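Local coordinates for transmembrane oligosaccharyl transferase (Archaeoglobus fulgidus, PDB 3WAJ), which belongs to the STT3 family of membrane-embedded oligosaccharyl transferases of the GT-C clan and carries a zinc ion in its N-terminal region, at residues F111-G116 / G158-H163; Y50-I55 / S104-L109. All coordinates share one frame; numbering follows the deposited sequence.

Contact 1: residues F111-G116 / G158-H163; sequences FIPAIG and GFNDHH. With ZN (zinc ion), chain B; SO4 (sulfate ion), chain C.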
# COMPACT_ATOMS: atom_id res chain seq x y z
N PHE A 111 -18.54 -0.79 2.34
CA PHE A 111 -19.19 -2.05 2.72
C PHE A 111 -18.73 -3.24 1.90
O PHE A 111 -18.82 -4.37 2.35
CB PHE A 111 -20.70 -1.92 2.63
CG PHE A 111 -21.28 -1.10 3.72
CD1 PHE A 111 -21.46 -1.64 4.98
CD2 PHE A 111 -21.63 0.22 3.50
CE1 PHE A 111 -21.99 -0.87 6.01
CE2 PHE A 111 -22.16 1.00 4.53
CZ PHE A 111 -22.34 0.46 5.78
N ILE A 112 -18.26 -2.97 0.69
CA ILE A 112 -17.91 -4.04 -0.25
C ILE A 112 -16.90 -5.08 0.27
O ILE A 112 -17.12 -6.28 0.08
CB ILE A 112 -17.50 -3.45 -1.62
CG1 ILE A 112 -18.75 -2.91 -2.31
CG2 ILE A 112 -16.79 -4.50 -2.50
CD1 ILE A 112 -18.49 -2.15 -3.59
N PRO A 113 -15.80 -4.65 0.91
CA PRO A 113 -14.87 -5.69 1.38
C PRO A 113 -15.44 -6.45 2.57
O PRO A 113 -15.16 -7.65 2.74
CB PRO A 113 -13.62 -4.90 1.78
CG PRO A 113 -14.12 -3.49 2.05
CD PRO A 113 -15.23 -3.29 1.06
N ALA A 114 -16.20 -5.76 3.41
CA ALA A 114 -16.87 -6.44 4.54
C ALA A 114 -17.82 -7.51 4.03
O ALA A 114 -17.82 -8.63 4.52
CB ALA A 114 -17.62 -5.44 5.41
N ILE A 115 -18.64 -7.16 3.05
CA ILE A 115 -19.59 -8.11 2.49
C ILE A 115 -18.83 -9.29 1.88
O ILE A 115 -19.20 -10.45 2.07
CB ILE A 115 -20.50 -7.46 1.43
CG1 ILE A 115 -21.44 -6.45 2.09
CG2 ILE A 115 -21.30 -8.52 0.69
CD1 ILE A 115 -22.07 -5.47 1.09
N GLY A 116 -17.76 -8.98 1.15
CA GLY A 116 -16.93 -9.99 0.53
C GLY A 116 -16.34 -10.95 1.56
O GLY A 116 -16.32 -12.16 1.35
N GLY A 158 -14.51 -0.48 4.79
CA GLY A 158 -13.66 0.59 4.29
C GLY A 158 -12.38 0.16 3.58
O GLY A 158 -11.82 0.96 2.83
N PHE A 159 -11.89 -1.06 3.81
CA PHE A 159 -10.69 -1.48 3.09
C PHE A 159 -11.01 -2.09 1.74
O PHE A 159 -10.73 -3.27 1.48
CB PHE A 159 -9.78 -2.41 3.90
CG PHE A 159 -8.34 -2.28 3.50
CD1 PHE A 159 -7.51 -1.36 4.15
CD2 PHE A 159 -7.83 -2.99 2.42
CE1 PHE A 159 -6.19 -1.19 3.76
CE2 PHE A 159 -6.50 -2.84 2.01
CZ PHE A 159 -5.68 -1.94 2.68
N ASN A 160 -11.57 -1.26 0.86
CA ASN A 160 -12.07 -1.73 -0.41
C ASN A 160 -10.94 -2.01 -1.41
O ASN A 160 -10.66 -1.19 -2.29
CB ASN A 160 -13.05 -0.72 -1.00
CG ASN A 160 -13.69 -1.23 -2.25
OD1 ASN A 160 -14.01 -2.42 -2.36
ND2 ASN A 160 -13.84 -0.35 -3.24
N ASP A 161 -10.31 -3.17 -1.25
CA ASP A 161 -9.16 -3.56 -2.05
C ASP A 161 -9.47 -4.97 -2.58
O ASP A 161 -10.45 -5.60 -2.15
CB ASP A 161 -7.88 -3.53 -1.20
CG ASP A 161 -6.62 -3.40 -2.03
OD1 ASP A 161 -6.65 -3.67 -3.26
OD2 ASP A 161 -5.58 -3.04 -1.45
N HIS A 162 -8.65 -5.47 -3.50
CA HIS A 162 -8.98 -6.72 -4.17
C HIS A 162 -8.47 -7.98 -3.44
O HIS A 162 -8.71 -9.10 -3.90
CB HIS A 162 -8.47 -6.70 -5.62
CG HIS A 162 -6.99 -6.46 -5.74
ND1 HIS A 162 -6.46 -5.43 -6.48
CD2 HIS A 162 -5.93 -7.13 -5.21
CE1 HIS A 162 -5.13 -5.47 -6.41
NE2 HIS A 162 -4.79 -6.50 -5.64
N HIS A 163 -7.77 -7.81 -2.32
CA HIS A 163 -7.15 -8.97 -1.66
C HIS A 163 -8.20 -9.93 -1.08
O HIS A 163 -7.99 -11.15 -1.08
CB HIS A 163 -6.12 -8.55 -0.58
CG HIS A 163 -5.10 -7.57 -1.07
ND1 HIS A 163 -4.11 -7.91 -1.98
CD2 HIS A 163 -4.89 -6.25 -0.79
CE1 HIS A 163 -3.37 -6.85 -2.24
NE2 HIS A 163 -3.82 -5.84 -1.52
ZN ZN B . -3.51 -3.72 -1.76
S SO4 C . -1.23 -5.72 -5.75
O1 SO4 C . -1.87 -4.40 -5.79
O2 SO4 C . -0.28 -5.80 -6.87
O3 SO4 C . -0.52 -5.86 -4.47
O4 SO4 C . -2.19 -6.82 -5.87
O HOH W 1 -4.22 -3.56 -3.92
O HOH W 2 -1.09 -4.19 -2.24
O HOH W 3 -2.66 -2.27 -0.38

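Contact 2: residues Y50-I55 / S104-L109; sequences YYYRLI and SLRAVL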
# COMPACT_ATOMS: atom_id res chain seq x y z
N TYR A 50 -7.54 4.45 -4.48
CA TYR A 50 -7.33 4.37 -5.92
C TYR A 50 -8.47 3.61 -6.60
O TYR A 50 -8.89 3.98 -7.70
CB TYR A 50 -5.96 3.77 -6.27
CG TYR A 50 -5.62 4.02 -7.70
CD1 TYR A 50 -5.24 5.30 -8.12
CD2 TYR A 50 -5.71 3.01 -8.66
CE1 TYR A 50 -4.93 5.58 -9.45
CE2 TYR A 50 -5.39 3.27 -10.01
CZ TYR A 50 -5.01 4.56 -10.39
OH TYR A 50 -4.71 4.84 -11.70
N TYR A 51 -8.97 2.54 -5.97
CA TYR A 51 -10.21 1.92 -6.45
C TYR A 51 -11.30 2.98 -6.59
O TYR A 51 -11.96 3.09 -7.62
CB TYR A 51 -10.68 0.75 -5.58
CG TYR A 51 -10.10 -0.52 -6.12
CD1 TYR A 51 -10.49 -1.00 -7.36
CD2 TYR A 51 -9.11 -1.21 -5.42
CE1 TYR A 51 -9.92 -2.14 -7.90
CE2 TYR A 51 -8.54 -2.36 -5.94
CZ TYR A 51 -8.94 -2.81 -7.18
OH TYR A 51 -8.37 -3.95 -7.68
N TYR A 52 -11.44 3.78 -5.54
CA TYR A 52 -12.39 4.88 -5.50
C TYR A 52 -12.21 5.78 -6.71
O TYR A 52 -13.18 6.10 -7.40
CB TYR A 52 -12.17 5.62 -4.18
CG TYR A 52 -12.85 6.95 -3.99
CD1 TYR A 52 -12.11 8.07 -3.61
CD2 TYR A 52 -14.23 7.09 -4.16
CE1 TYR A 52 -12.70 9.30 -3.39
CE2 TYR A 52 -14.84 8.35 -3.95
CZ TYR A 52 -14.06 9.43 -3.56
OH TYR A 52 -14.63 10.67 -3.35
N ARG A 53 -10.97 6.18 -6.97
CA ARG A 53 -10.64 7.01 -8.13
C ARG A 53 -11.12 6.33 -9.42
O ARG A 53 -11.74 6.97 -10.28
CB ARG A 53 -9.13 7.31 -8.16
CG ARG A 53 -8.61 8.11 -9.38
CD ARG A 53 -8.46 7.25 -10.67
NE ARG A 53 -7.90 8.06 -11.76
CZ ARG A 53 -8.60 8.98 -12.42
NH1 ARG A 53 -9.88 9.18 -12.14
NH2 ARG A 53 -8.01 9.70 -13.37
N LEU A 54 -10.82 5.04 -9.55
CA LEU A 54 -11.20 4.30 -10.74
C LEU A 54 -12.72 4.13 -10.87
O LEU A 54 -13.28 4.32 -11.95
CB LEU A 54 -10.52 2.93 -10.77
CG LEU A 54 -9.00 2.91 -10.92
CD1 LEU A 54 -8.49 1.43 -10.94
CD2 LEU A 54 -8.58 3.66 -12.17
N ILE A 55 -13.39 3.78 -9.77
CA ILE A 55 -14.82 3.51 -9.80
C ILE A 55 -15.62 4.78 -10.19
O ILE A 55 -16.53 4.73 -11.00
CB ILE A 55 -15.30 2.89 -8.47
CG1 ILE A 55 -14.81 1.45 -8.37
CG2 ILE A 55 -16.83 2.95 -8.34
CD1 ILE A 55 -14.91 0.84 -6.97
N SER A 104 -21.06 9.66 -0.43
CA SER A 104 -22.03 8.61 -0.74
C SER A 104 -21.37 7.41 -1.41
O SER A 104 -21.60 6.27 -1.01
CB SER A 104 -23.14 9.15 -1.62
OG SER A 104 -23.44 10.48 -1.28
N LEU A 105 -20.55 7.67 -2.43
CA LEU A 105 -19.84 6.62 -3.14
C LEU A 105 -18.96 5.84 -2.17
O LEU A 105 -19.04 4.61 -2.09
CB LEU A 105 -18.96 7.22 -4.23
CG LEU A 105 -18.69 6.43 -5.51
CD1 LEU A 105 -17.28 6.68 -6.02
CD2 LEU A 105 -18.97 4.93 -5.36
N ARG A 106 -18.14 6.57 -1.42
CA ARG A 106 -17.21 5.99 -0.45
C ARG A 106 -17.91 5.08 0.55
O ARG A 106 -17.43 3.98 0.85
CB ARG A 106 -16.44 7.12 0.28
CG ARG A 106 -15.15 7.55 -0.44
CD ARG A 106 -14.40 8.62 0.33
NE ARG A 106 -14.79 9.95 -0.10
CZ ARG A 106 -14.91 11.00 0.68
NH1 ARG A 106 -14.65 10.90 1.97
NH2 ARG A 106 -15.27 12.15 0.17
N ALA A 107 -19.05 5.55 1.05
CA ALA A 107 -19.86 4.76 1.99
C ALA A 107 -20.22 3.41 1.39
O ALA A 107 -19.94 2.35 1.99
CB ALA A 107 -21.11 5.53 2.37
N VAL A 108 -20.84 3.44 0.22
CA VAL A 108 -21.14 2.20 -0.50
C VAL A 108 -19.87 1.33 -0.65
O VAL A 108 -19.85 0.18 -0.23
CB VAL A 108 -21.82 2.46 -1.87
CG1 VAL A 108 -21.96 1.15 -2.66
CG2 VAL A 108 -23.20 3.09 -1.67
N LEU A 109 -18.81 1.90 -1.22
CA LEU A 109 -17.57 1.16 -1.42
C LEU A 109 -17.03 0.58 -0.12
O LEU A 109 -16.47 -0.51 -0.12
CB LEU A 109 -16.50 2.03 -2.08
CG LEU A 109 -16.91 2.60 -3.42
CD1 LEU A 109 -15.73 3.32 -4.08
CD2 LEU A 109 -17.46 1.49 -4.34

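Contact 1: residues F111-G116 / G158-H163
Pro113, at a kink in helix 102-118, packs its ring against the backbone of a loop that carries two ligands of the zinc site, in the N-terminal region of this GT-C family protein. The loop runs through two successive inverse gamma turns, centred on Phe159 and Asn160, before helix 163-181 begins.

The meeting itself is all van der Waals packing. Pro113 CB sits 3.3 Å from Phe159 O, and its CG comes almost as near to the same peptide group. Beside it, Pro113 CD lies 3.7 Å from Asn160 OD1, the two side chains crossing at about a right angle. Asn160 holds CG opposite its own backbone N (chi1 -175°), which brings the amide oxygen 3.5 Å from Ile112 CG2. Ile112 also packs on Leu86, Leu89 and Ala93 of helix 84-96, and Asn160 touches Leu86 as well.

Metal bonds take over farther along the loop. Asp161 OD2 and His163 NE2 each bind zinc at 2.2 Å, three waters join them, and Asp47 belongs to the same site. Asp161 divides its carboxylate: while OD2 holds the metal, OD1 accepts the backbone N-H of His162 on its anti side, 27° out of the carboxylate plane. Water 1, a zinc ligand, lies close to OD1. Glu166 takes the ND1 hydrogen bond of His163, a second-shell contact that should help fix the ring's rotation.

Between the two metal ligands in sequence, His162 turns from the metal to an anion, a bound sulfate. Its ring has Asp161 OD1 over the centre of one face, and its NE2 donates to SO4 O4 at 2.6 Å with an N-H...O angle of 148°.

Contact 2: residues Y50-I55 / S104-L109
Tyr52 meets Leu105 and Arg106 where helix 47-60 crosses helix 102-118, a helix-helix packing in the N-terminal region with short-segment axes 10.9 Å apart at 119°. With CG anti to the backbone N (chi1 169°), the Tyr52 ring swings out toward the other helix. Leu105 CD1 comes to the rim of the ring, 3.6 Å from Tyr52 CD2, near the ring plane. One face is taken instead by Arg106, whose CG lies 3.8 Å from the Tyr52 ring centroid in a CH-pi contact, displaced toward the rim. The arginine chain then bends at chi3 (-93°), and its NE makes a weak hydrogen bond of 3.3 Å to Tyr52 OH. The guanidinium is turned steeply against the ring, so this is no flat cation-pi stack; its strongest polar partner is Val41 O, which NH1 meets, and NH1 also bonds Thr40 OG1.

One turn later, Ile55 points into the same interface. Its CD1 reaches toward Leu109 tip to tip, 3.7 Å from Leu109 CD2, while its CG2 lies 4.2 Å from Leu105 CD2. Ser91 of helix 84-96 also touches Ile55.

The chemistry is therefore mainly apolar, two leucines against an isoleucine and a ring edge, with a buried arginine that lends its aliphatic part to the tyrosine face while NH1 of its charged end is bonded by Val41 O and Thr40 OG1.

How the contacts relate
Helix 102-118 serves both contacts: residues 104-109 pack against helix 47-60 in contact 2, and the next turns, 111-116, pack on the metal-binding loop in contact 1. The contact centres are about 11 Å apart. Tyr51 ties them directly, since its OH lies 2.7 Å from His162 ND1 in a probable hydrogen bond, and its CE2 is 3.5 Å from Asp161 OD1. Leu109 adds a second junction through its O, 3.5 Å from Asn160 CB. Contact 2 stays back from the metal, with the Tyr52 side chain about 13 Å from zinc, yet each contact involves an element that contributes to the zinc site, Asp47 from helix 47-60 and Asp161 and His163 from the loop.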